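PDB 5K7F: transcriptional regulator, TetR family from Myxococcus xanthus, which probably binds DNA as a transcriptional repressor that responds to isovaleryl coenzyme A, regulating the alternative de novo biosynthesis of that thioester. Local coordinates for residues 74-83 with 95-103; 166-176 with 188-197. All coordinates share one frame; numbering follows the deposited sequence.

Contact 1 (74-83 with 95-103); sequences LFEEQVLSRV and ACMRHNILL
Leu103 and Val79 lock helices 60-83 and 89-105 together as reciprocal knobs: Leu103 enters a hole made by Leu74, Phe75, Gln78 and Val79, while Val79 fills one between Cys96, His99, Asn100 and Leu103. Turned anti to the backbone N (chi1 170°), the branch of Leu103 sets CD2 over the centre of the Phe75 ring, 3.8 Å from its centroid in a CH-pi contact, and leaves CD1 against Leu74 CB. Val79 CG1 meets Cys96 SG at 3.7 Å; farther along, Val83 CG1 touches Ala95 CB. The segments run nearly antiparallel, their axes 159° apart and 8.6 Å at closest approach, and join the long helix that follows the predicted helix-turn-helix of this TetR-family protein to the next helix of its regulatory domain. Arg82 CB makes another CH-pi contact over one face of the His99 imidazole, 3.9 Å from its centroid. The amide of Asn100 stands almost perpendicular to the Phe75 ring, with OD1 near the ring's edge, 3.5 Å from CE1; Tyr137 hydrogen-bonds this oxygen, whereas the buried ND2 has no hydrogen-bond partner in the model. Two waters bridge the helices, one donating to Gln78 O and His99 O, the other linking Arg82 O to His99 NE2.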
loop_
_atom_site.group_PDB
_atom_site.type_symbol
_atom_site.label_atom_id
_atom_site.label_comp_id
_atom_site.label_asym_id
_atom_site.label_seq_id
_atom_site.Cartn_x
_atom_site.Cartn_y
_atom_site.Cartn_z
ATOM N N LEU A 74 4.234 -12.052 13.828
ATOM C CA LEU A 74 3.439 -11.020 14.472
ATOM C C LEU A 74 1.984 -11.079 14.028
ATOM O O LEU A 74 1.088 -10.825 14.841
ATOM C CB LEU A 74 4.019 -9.635 14.197
ATOM C CG LEU A 74 5.337 -9.352 14.872
ATOM C CD1 LEU A 74 5.867 -7.958 14.543
ATOM C CD2 LEU A 74 5.165 -9.544 16.439
ATOM N N PHE A 75 1.722 -11.339 12.734
ATOM C CA PHE A 75 0.334 -11.569 12.296
ATOM C C PHE A 75 -0.337 -12.691 13.108
ATOM O O PHE A 75 -1.505 -12.579 13.493
ATOM C CB PHE A 75 0.282 -11.848 10.769
ATOM C CG PHE A 75 0.160 -10.580 9.920
ATOM C CD1 PHE A 75 -1.098 -10.051 9.613
ATOM C CD2 PHE A 75 1.288 -9.909 9.435
ATOM C CE1 PHE A 75 -1.231 -8.929 8.856
ATOM C CE2 PHE A 75 1.159 -8.731 8.675
ATOM C CZ PHE A 75 -0.108 -8.242 8.399
ATOM N N GLU A 76 0.376 -13.781 13.387
ATOM C CA GLU A 76 -0.167 -14.809 14.276
ATOM C C GLU A 76 -0.389 -14.285 15.698
ATOM O O GLU A 76 -1.460 -14.459 16.287
ATOM C CB GLU A 76 0.779 -16.014 14.324
ATOM C CG GLU A 76 0.372 -17.058 15.360
ATOM C CD GLU A 76 -0.943 -17.756 15.026
ATOM O OE1 GLU A 76 -1.362 -17.741 13.829
ATOM O OE2 GLU A 76 -1.530 -18.345 15.969
ATOM N N GLU A 77 0.633 -13.666 16.275
ATOM C CA GLU A 77 0.614 -13.334 17.689
ATOM C C GLU A 77 -0.306 -12.160 17.996
ATOM O O GLU A 77 -0.934 -12.113 19.068
ATOM C CB GLU A 77 2.035 -13.033 18.124
ATOM C CG GLU A 77 2.916 -14.250 17.959
ATOM C CD GLU A 77 4.352 -13.994 18.357
ATOM O OE1 GLU A 77 4.661 -12.863 18.809
ATOM O OE2 GLU A 77 5.160 -14.941 18.225
ATOM N N GLN A 78 -0.363 -11.191 17.096
ATOM C CA GLN A 78 -1.108 -9.971 17.341
ATOM C C GLN A 78 -2.449 -9.935 16.641
ATOM O O GLN A 78 -3.231 -9.019 16.910
ATOM C CB GLN A 78 -0.301 -8.751 16.902
ATOM C CG GLN A 78 0.994 -8.535 17.618
ATOM C CD GLN A 78 0.754 -8.258 19.108
ATOM O OE1 GLN A 78 -0.087 -7.407 19.457
ATOM N NE2 GLN A 78 1.473 -8.953 19.975
ATOM N N VAL A 79 -2.727 -10.854 15.722
ATOM C CA VAL A 79 -3.981 -10.785 14.981
ATOM C C VAL A 79 -4.706 -12.129 15.041
ATOM O O VAL A 79 -5.712 -12.260 15.733
ATOM C CB VAL A 79 -3.748 -10.326 13.525
ATOM C CG1 VAL A 79 -5.066 -10.278 12.790
ATOM C CG2 VAL A 79 -3.057 -8.971 13.455
ATOM N N LEU A 80 -4.187 -13.146 14.348
ATOM C CA LEU A 80 -4.927 -14.407 14.206
ATOM C C LEU A 80 -5.243 -15.079 15.541
ATOM O O LEU A 80 -6.357 -15.578 15.761
ATOM C CB LEU A 80 -4.140 -15.375 13.343
ATOM C CG LEU A 80 -4.101 -15.000 11.910
ATOM C CD1 LEU A 80 -3.183 -15.983 11.220
ATOM C CD2 LEU A 80 -5.483 -15.094 11.279
ATOM N N SER A 81 -4.269 -15.163 16.427
ATOM C CA SER A 81 -4.509 -15.870 17.679
ATOM C C SER A 81 -5.564 -15.161 18.504
ATOM O O SER A 81 -6.173 -15.781 19.375
ATOM C CB SER A 81 -3.210 -16.015 18.451
ATOM O OG SER A 81 -2.680 -14.757 18.847
ATOM N N ARG A 82 -5.826 -13.897 18.200
ATOM C CA ARG A 82 -6.795 -13.106 18.917
ATOM C C ARG A 82 -8.197 -13.234 18.348
ATOM O O ARG A 82 -9.146 -12.878 19.049
ATOM C CB ARG A 82 -6.376 -11.638 18.925
ATOM C CG ARG A 82 -4.898 -11.331 19.309
ATOM C CD ARG A 82 -4.630 -11.407 20.780
ATOM N NE ARG A 82 -3.204 -11.211 21.022
ATOM C CZ ARG A 82 -2.644 -11.229 22.215
ATOM N NH1 ARG A 82 -3.391 -11.420 23.299
ATOM N NH2 ARG A 82 -1.331 -11.060 22.320
ATOM N N VAL A 83 -8.366 -13.723 17.101
ATOM C CA VAL A 83 -9.677 -13.646 16.457
ATOM C C VAL A 83 -10.134 -14.991 15.916
ATOM O O VAL A 83 -11.311 -15.152 15.567
ATOM C CB VAL A 83 -9.692 -12.594 15.324
ATOM C CG1 VAL A 83 -9.284 -11.195 15.839
ATOM C CG2 VAL A 83 -8.811 -13.018 14.108
ATOM N N ALA A 95 -13.095 -7.754 14.168
ATOM C CA ALA A 95 -12.010 -7.861 15.144
ATOM C C ALA A 95 -10.661 -7.979 14.451
ATOM O O ALA A 95 -9.675 -7.395 14.925
ATOM C CB ALA A 95 -12.241 -9.047 16.079
ATOM N N CYS A 96 -10.609 -8.722 13.323
ATOM C CA CYS A 96 -9.364 -8.922 12.587
ATOM C C CYS A 96 -8.849 -7.598 12.045
ATOM O O CYS A 96 -7.667 -7.259 12.179
ATOM C CB CYS A 96 -9.582 -9.937 11.477
ATOM S SG CYS A 96 -8.078 -10.612 10.741
ATOM N N MET A 97 -9.758 -6.797 11.486
ATOM C CA MET A 97 -9.398 -5.490 10.966
ATOM C C MET A 97 -8.855 -4.580 12.062
ATOM O O MET A 97 -7.841 -3.893 11.864
ATOM C CB MET A 97 -10.602 -4.824 10.315
ATOM C CG MET A 97 -10.214 -3.488 9.677
ATOM S SD MET A 97 -11.547 -2.784 8.692
ATOM C CE MET A 97 -10.879 -3.022 7.070
ATOM N N ARG A 98 -9.547 -4.529 13.211
ATOM C CA ARG A 98 -9.074 -3.676 14.296
ATOM C C ARG A 98 -7.685 -4.117 14.775
ATOM O O ARG A 98 -6.753 -3.296 14.832
ATOM C CB ARG A 98 -10.090 -3.667 15.429
ATOM C CG ARG A 98 -9.745 -2.728 16.581
ATOM C CD ARG A 98 -10.861 -2.743 17.619
ATOM N NE ARG A 98 -10.762 -1.680 18.631
ATOM C CZ ARG A 98 -11.195 -0.424 18.490
ATOM N NH1 ARG A 98 -11.748 0.023 17.348
ATOM N NH2 ARG A 98 -11.081 0.399 19.518
ATOM N N HIS A 99 -7.502 -5.412 15.027
ATOM C CA HIS A 99 -6.173 -5.896 15.428
ATOM C C HIS A 99 -5.103 -5.615 14.371
ATOM O O HIS A 99 -3.967 -5.244 14.708
ATOM C CB HIS A 99 -6.244 -7.386 15.738
ATOM C CG HIS A 99 -6.859 -7.700 17.091
ATOM N ND1 HIS A 99 -6.265 -7.362 18.286
ATOM C CD2 HIS A 99 -8.044 -8.273 17.417
ATOM C CE1 HIS A 99 -7.039 -7.748 19.292
ATOM N NE2 HIS A 99 -8.126 -8.315 18.792
ATOM N N ASN A 100 -5.431 -5.808 13.081
ATOM C CA ASN A 100 -4.451 -5.558 12.018
ATOM C C ASN A 100 -4.046 -4.071 11.964
ATOM O O ASN A 100 -2.886 -3.738 11.717
ATOM C CB ASN A 100 -5.035 -6.028 10.688
ATOM C CG ASN A 100 -4.007 -6.334 9.626
ATOM O OD1 ASN A 100 -4.281 -7.169 8.772
ATOM N ND2 ASN A 100 -2.852 -5.684 9.654
ATOM N N ILE A 101 -4.993 -3.156 12.178
ATOM C CA ILE A 101 -4.657 -1.742 12.125
ATOM C C ILE A 101 -3.714 -1.394 13.264
ATOM O O ILE A 101 -2.777 -0.597 13.108
ATOM C CB ILE A 101 -5.935 -0.887 12.167
ATOM C CG1 ILE A 101 -6.703 -0.998 10.860
ATOM C CG2 ILE A 101 -5.610 0.614 12.410
ATOM C CD1 ILE A 101 -8.129 -0.503 10.925
ATOM N N LEU A 102 -3.953 -1.985 14.419
ATOM C CA LEU A 102 -3.045 -1.777 15.544
ATOM C C LEU A 102 -1.654 -2.342 15.231
ATOM O O LEU A 102 -0.638 -1.687 15.468
ATOM C CB LEU A 102 -3.645 -2.374 16.835
ATOM C CG LEU A 102 -4.988 -1.783 17.361
ATOM C CD1 LEU A 102 -5.486 -2.540 18.569
ATOM C CD2 LEU A 102 -4.903 -0.276 17.588
ATOM N N LEU A 103 -1.571 -3.557 14.699
ATOM C CA LEU A 103 -0.259 -4.091 14.322
ATOM C C LEU A 103 0.508 -3.165 13.361
ATOM O O LEU A 103 1.734 -3.045 13.441
ATOM C CB LEU A 103 -0.443 -5.472 13.691
ATOM C CG LEU A 103 0.783 -6.084 13.025
ATOM C CD1 LEU A 103 1.853 -6.368 14.009
ATOM C CD2 LEU A 103 0.418 -7.379 12.310
HETATM O O HOH W 1 -2.778 -6.103 17.077
HETATM O O HOH W 2 -10.350 -10.156 19.446
#

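Contact 2 (166-176 with 188-197); sequences FLGMVLWIYKW and IADGMVGMLF
Met169 and Met192 lie alongside each other, pointing opposite ways, with the methyl CE of Met169 3.6 Å from Met192 CG. Their chains are shaped differently. In Met169 a nearly straight chi2 carries SD to Leu196, 3.7 Å from CG, and the bend at chi3 (61°) turns CE onto CB and CG of Met192. Met192 is extended beyond CG and carries its own methyl across to Ile173, which it meets tip to tip, CE to CD1 at 3.8 Å; the same methyl reaches the edge of the Trp176 indole near its plane. Trp176 holds CG between its backbone N and carbonyl carbon (chi1 59°), which turns the indole toward 188-197 and brings CH2 to 3.7 Å from Ile188 CD1. Ile188 CG2 also touches Ile173 CD1. An alanine in place of Ile188 is likely to open a gap between the six-membered ring of Trp176 and Ile173 CD1, leaving the indole with less packing on this side. At the other end, the rings of Phe166 and Phe197 meet edge to edge through CD2 and CZ, 3.9 Å apart. Segments 166-171 and 188-196 run antiparallel, their axes 11.7 Å apart at closest approach. Phe164 of the second subunit stacks on Trp176, and Met169 of that subunit packs against its counterpart here, consistent with the four-helix bundle through which TetR-family dimers typically form. The contacts across the interface are apolar, so cohesion rests on shape and dispersion, and long side chains, two of them unbranched methionines, span the wide separation of the helices.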
loop_
_atom_site.group_PDB
_atom_site.type_symbol
_atom_site.label_atom_id
_atom_site.label_comp_id
_atom_site.label_asym_id
_atom_site.label_seq_id
_atom_site.Cartn_x
_atom_site.Cartn_y
_atom_site.Cartn_z
ATOM N N PHE A 166 -9.710 -5.109 2.122
ATOM C CA PHE A 166 -9.315 -5.120 3.528
ATOM C C PHE A 166 -7.809 -4.906 3.674
ATOM O O PHE A 166 -7.347 -4.049 4.452
ATOM C CB PHE A 166 -9.773 -6.461 4.089
ATOM C CG PHE A 166 -9.403 -6.745 5.542
ATOM C CD1 PHE A 166 -8.085 -6.815 5.991
ATOM C CD2 PHE A 166 -10.406 -7.081 6.400
ATOM C CE1 PHE A 166 -7.806 -7.160 7.355
ATOM C CE2 PHE A 166 -10.134 -7.426 7.723
ATOM C CZ PHE A 166 -8.810 -7.463 8.165
ATOM N N LEU A 167 -7.015 -5.729 2.984
ATOM C CA LEU A 167 -5.570 -5.628 3.113
ATOM C C LEU A 167 -5.042 -4.276 2.638
ATOM O O LEU A 167 -4.197 -3.668 3.308
ATOM C CB LEU A 167 -4.896 -6.766 2.350
ATOM C CG LEU A 167 -4.816 -8.096 3.078
ATOM C CD1 LEU A 167 -4.254 -9.160 2.114
ATOM C CD2 LEU A 167 -3.974 -7.991 4.362
ATOM N N GLY A 168 -5.484 -3.791 1.465
ATOM C CA GLY A 168 -5.020 -2.489 1.009
ATOM C C GLY A 168 -5.386 -1.375 1.981
ATOM O O GLY A 168 -4.574 -0.495 2.272
ATOM N N MET A 169 -6.645 -1.330 2.397
ATOM C CA MET A 169 -7.039 -0.315 3.385
ATOM C C MET A 169 -6.102 -0.298 4.573
ATOM O O MET A 169 -5.657 0.780 5.011
ATOM C CB MET A 169 -8.466 -0.559 3.888
ATOM C CG MET A 169 -9.539 -0.118 2.990
ATOM S SD MET A 169 -11.162 -0.681 3.584
ATOM C CE MET A 169 -11.245 0.098 5.146
ATOM N N VAL A 170 -5.767 -1.472 5.092
ATOM C CA VAL A 170 -5.097 -1.530 6.396
ATOM C C VAL A 170 -3.599 -1.343 6.240
ATOM O O VAL A 170 -2.982 -0.562 6.972
ATOM C CB VAL A 170 -5.436 -2.854 7.097
ATOM C CG1 VAL A 170 -4.668 -2.978 8.379
ATOM C CG2 VAL A 170 -6.945 -2.895 7.384
ATOM N N LEU A 171 -2.984 -2.000 5.255
ATOM C CA LEU A 171 -1.538 -1.931 5.161
ATOM C C LEU A 171 -1.071 -0.553 4.703
ATOM O O LEU A 171 0.041 -0.134 5.052
ATOM C CB LEU A 171 -1.027 -3.032 4.221
ATOM C CG LEU A 171 -1.351 -4.454 4.692
ATOM C CD1 LEU A 171 -0.835 -5.455 3.667
ATOM C CD2 LEU A 171 -0.751 -4.728 6.052
ATOM N N TRP A 172 -1.882 0.165 3.911
ATOM C CA TRP A 172 -1.490 1.482 3.415
ATOM C C TRP A 172 -1.514 2.557 4.503
ATOM O O TRP A 172 -0.990 3.655 4.261
ATOM C CB TRP A 172 -2.368 1.893 2.209
ATOM C CG TRP A 172 -1.584 2.752 1.196
ATOM C CD1 TRP A 172 -0.574 2.328 0.377
ATOM C CD2 TRP A 172 -1.724 4.158 0.955
ATOM N NE1 TRP A 172 -0.085 3.375 -0.353
ATOM C CE2 TRP A 172 -0.777 4.508 -0.025
ATOM C CE3 TRP A 172 -2.564 5.155 1.461
ATOM C CZ2 TRP A 172 -0.648 5.810 -0.511
ATOM C CZ3 TRP A 172 -2.419 6.462 0.975
ATOM C CH2 TRP A 172 -1.470 6.766 0.018
ATOM N N ILE A 173 -2.058 2.260 5.700
ATOM C CA ILE A 173 -2.093 3.224 6.819
ATOM C C ILE A 173 -0.698 3.759 7.157
ATOM O O ILE A 173 -0.555 4.915 7.563
ATOM C CB ILE A 173 -2.767 2.598 8.035
ATOM C CG1 ILE A 173 -4.241 2.267 7.740
ATOM C CG2 ILE A 173 -2.664 3.529 9.225
ATOM C CD1 ILE A 173 -4.973 1.538 8.964
ATOM N N TYR A 174 0.345 2.947 7.007
ATOM C CA TYR A 174 1.676 3.446 7.341
ATOM C C TYR A 174 2.096 4.649 6.510
ATOM O O TYR A 174 2.898 5.460 6.987
ATOM C CB TYR A 174 2.691 2.316 7.220
ATOM C CG TYR A 174 3.330 2.120 5.878
ATOM C CD1 TYR A 174 4.520 2.776 5.549
ATOM C CD2 TYR A 174 2.800 1.221 4.970
ATOM C CE1 TYR A 174 5.128 2.566 4.350
ATOM C CE2 TYR A 174 3.405 1.010 3.753
ATOM C CZ TYR A 174 4.575 1.683 3.453
ATOM O OH TYR A 174 5.205 1.488 2.247
ATOM N N LYS A 175 1.539 4.819 5.304
ATOM C CA LYS A 175 1.876 5.951 4.432
ATOM C C LYS A 175 1.385 7.287 4.979
ATOM O O LYS A 175 1.936 8.325 4.606
ATOM C CB LYS A 175 1.274 5.765 3.023
ATOM C CG LYS A 175 1.968 4.730 2.140
ATOM C CD LYS A 175 3.409 5.111 1.873
ATOM C CE LYS A 175 3.971 4.449 0.617
ATOM N NZ LYS A 175 3.406 3.090 0.404
ATOM N N TRP A 176 0.374 7.298 5.845
ATOM C CA TRP A 176 -0.239 8.551 6.256
ATOM C C TRP A 176 -0.471 8.687 7.740
ATOM O O TRP A 176 -0.776 9.790 8.201
ATOM C CB TRP A 176 -1.573 8.755 5.538
ATOM C CG TRP A 176 -2.619 7.707 5.745
ATOM C CD1 TRP A 176 -2.772 6.525 5.048
ATOM C CD2 TRP A 176 -3.710 7.778 6.641
ATOM N NE1 TRP A 176 -3.882 5.864 5.484
ATOM C CE2 TRP A 176 -4.463 6.601 6.484
ATOM C CE3 TRP A 176 -4.126 8.717 7.574
ATOM C CZ2 TRP A 176 -5.600 6.346 7.238
ATOM C CZ3 TRP A 176 -5.230 8.466 8.312
ATOM C CH2 TRP A 176 -5.997 7.305 8.110
ATOM N N ILE A 188 -9.491 5.674 13.525
ATOM C CA ILE A 188 -9.289 5.125 12.178
ATOM C C ILE A 188 -9.910 3.743 12.123
ATOM O O ILE A 188 -10.668 3.435 11.191
ATOM C CB ILE A 188 -7.799 5.085 11.761
ATOM C CG1 ILE A 188 -7.236 6.521 11.683
ATOM C CG2 ILE A 188 -7.650 4.356 10.380
ATOM C CD1 ILE A 188 -5.709 6.675 11.696
ATOM N N ALA A 189 -9.678 2.919 13.150
ATOM C CA ALA A 189 -10.258 1.574 13.134
ATOM C C ALA A 189 -11.775 1.624 13.243
ATOM O O ALA A 189 -12.482 0.887 12.534
ATOM C CB ALA A 189 -9.668 0.719 14.252
ATOM N N ASP A 190 -12.306 2.482 14.124
ATOM C CA ASP A 190 -13.755 2.551 14.254
ATOM C C ASP A 190 -14.368 2.885 12.901
ATOM O O ASP A 190 -15.403 2.321 12.514
ATOM C CB ASP A 190 -14.153 3.594 15.309
ATOM C CG ASP A 190 -13.964 3.106 16.738
ATOM O OD1 ASP A 190 -13.821 1.891 16.970
ATOM O OD2 ASP A 190 -13.989 3.961 17.642
ATOM N N GLY A 191 -13.726 3.785 12.170
ATOM C CA GLY A 191 -14.250 4.267 10.909
ATOM C C GLY A 191 -14.134 3.263 9.782
ATOM O O GLY A 191 -15.066 3.116 8.970
ATOM N N MET A 192 -12.980 2.588 9.702
ATOM C CA MET A 192 -12.759 1.607 8.634
ATOM C C MET A 192 -13.693 0.416 8.791
ATOM O O MET A 192 -14.278 -0.072 7.815
ATOM C CB MET A 192 -11.308 1.146 8.635
ATOM C CG MET A 192 -10.367 2.147 7.959
ATOM S SD MET A 192 -8.713 1.499 7.606
ATOM C CE MET A 192 -7.943 3.025 7.155
ATOM N N VAL A 193 -13.844 -0.065 10.018
ATOM C CA VAL A 193 -14.709 -1.205 10.275
ATOM C C VAL A 193 -16.135 -0.830 9.976
ATOM O O VAL A 193 -16.911 -1.638 9.461
ATOM C CB VAL A 193 -14.550 -1.699 11.733
ATOM C CG1 VAL A 193 -15.638 -2.671 12.094
ATOM C CG2 VAL A 193 -13.202 -2.367 11.884
ATOM N N GLY A 194 -16.506 0.408 10.309
ATOM C CA GLY A 194 -17.858 0.876 10.044
ATOM C C GLY A 194 -18.168 0.959 8.565
ATOM O O GLY A 194 -19.319 0.752 8.162
ATOM N N MET A 195 -17.148 1.230 7.744
ATOM C CA MET A 195 -17.309 1.302 6.284
ATOM C C MET A 195 -17.488 -0.073 5.664
ATOM O O MET A 195 -18.370 -0.279 4.817
ATOM C CB MET A 195 -16.090 1.945 5.633
ATOM C CG MET A 195 -15.920 3.384 5.840
ATOM S SD MET A 195 -14.879 4.024 4.493
ATOM C CE MET A 195 -16.092 4.316 3.293
ATOM N N LEU A 196 -16.592 -1.005 5.990
ATOM C CA LEU A 196 -16.627 -2.302 5.334
ATOM C C LEU A 196 -17.627 -3.246 5.961
ATOM O O LEU A 196 -18.224 -4.068 5.249
ATOM C CB LEU A 196 -15.243 -2.948 5.366
ATOM C CG LEU A 196 -14.259 -2.669 4.230
ATOM C CD1 LEU A 196 -13.335 -3.863 4.055
ATOM C CD2 LEU A 196 -14.912 -2.306 2.887
ATOM N N PHE A 197 -17.823 -3.167 7.275
ATOM C CA PHE A 197 -18.613 -4.150 8.009
ATOM C C PHE A 197 -19.667 -3.473 8.882
ATOM O O PHE A 197 -19.736 -3.703 10.087
ATOM C CB PHE A 197 -17.690 -5.023 8.859
ATOM C CG PHE A 197 -16.500 -5.581 8.111
ATOM C CD1 PHE A 197 -16.668 -6.453 7.057
ATOM C CD2 PHE A 197 -15.207 -5.230 8.459
ATOM C CE1 PHE A 197 -15.584 -6.959 6.373
ATOM C CE2 PHE A 197 -14.118 -5.758 7.801
ATOM C CZ PHE A 197 -14.301 -6.618 6.744
#

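In the fold
Contact 1 and contact 2 lie in series along the chain, their centres 13 Å apart, and helix 89-105 joins them: one side of it faces 74-83, another faces the pair 166-176 and 188-197. Met97 CA packs 3.5 Å from Phe166 CZ, and Ile101 CG1 lies 3.6 Å from Ile173 CD1. Asn100 ND2 likewise reaches Val170 CG1. A salt bridge, Arg98 NH1 to Asp190 OD1 at 2.8 Å, ties the same helix to 188-197. Tyr137 of helix 125-150 touches both contacts, through Phe75 and Phe166. Contact 2 adjoins the second subunit, which does not touch contact 1. In this apo structure, no ligand marks the effector site.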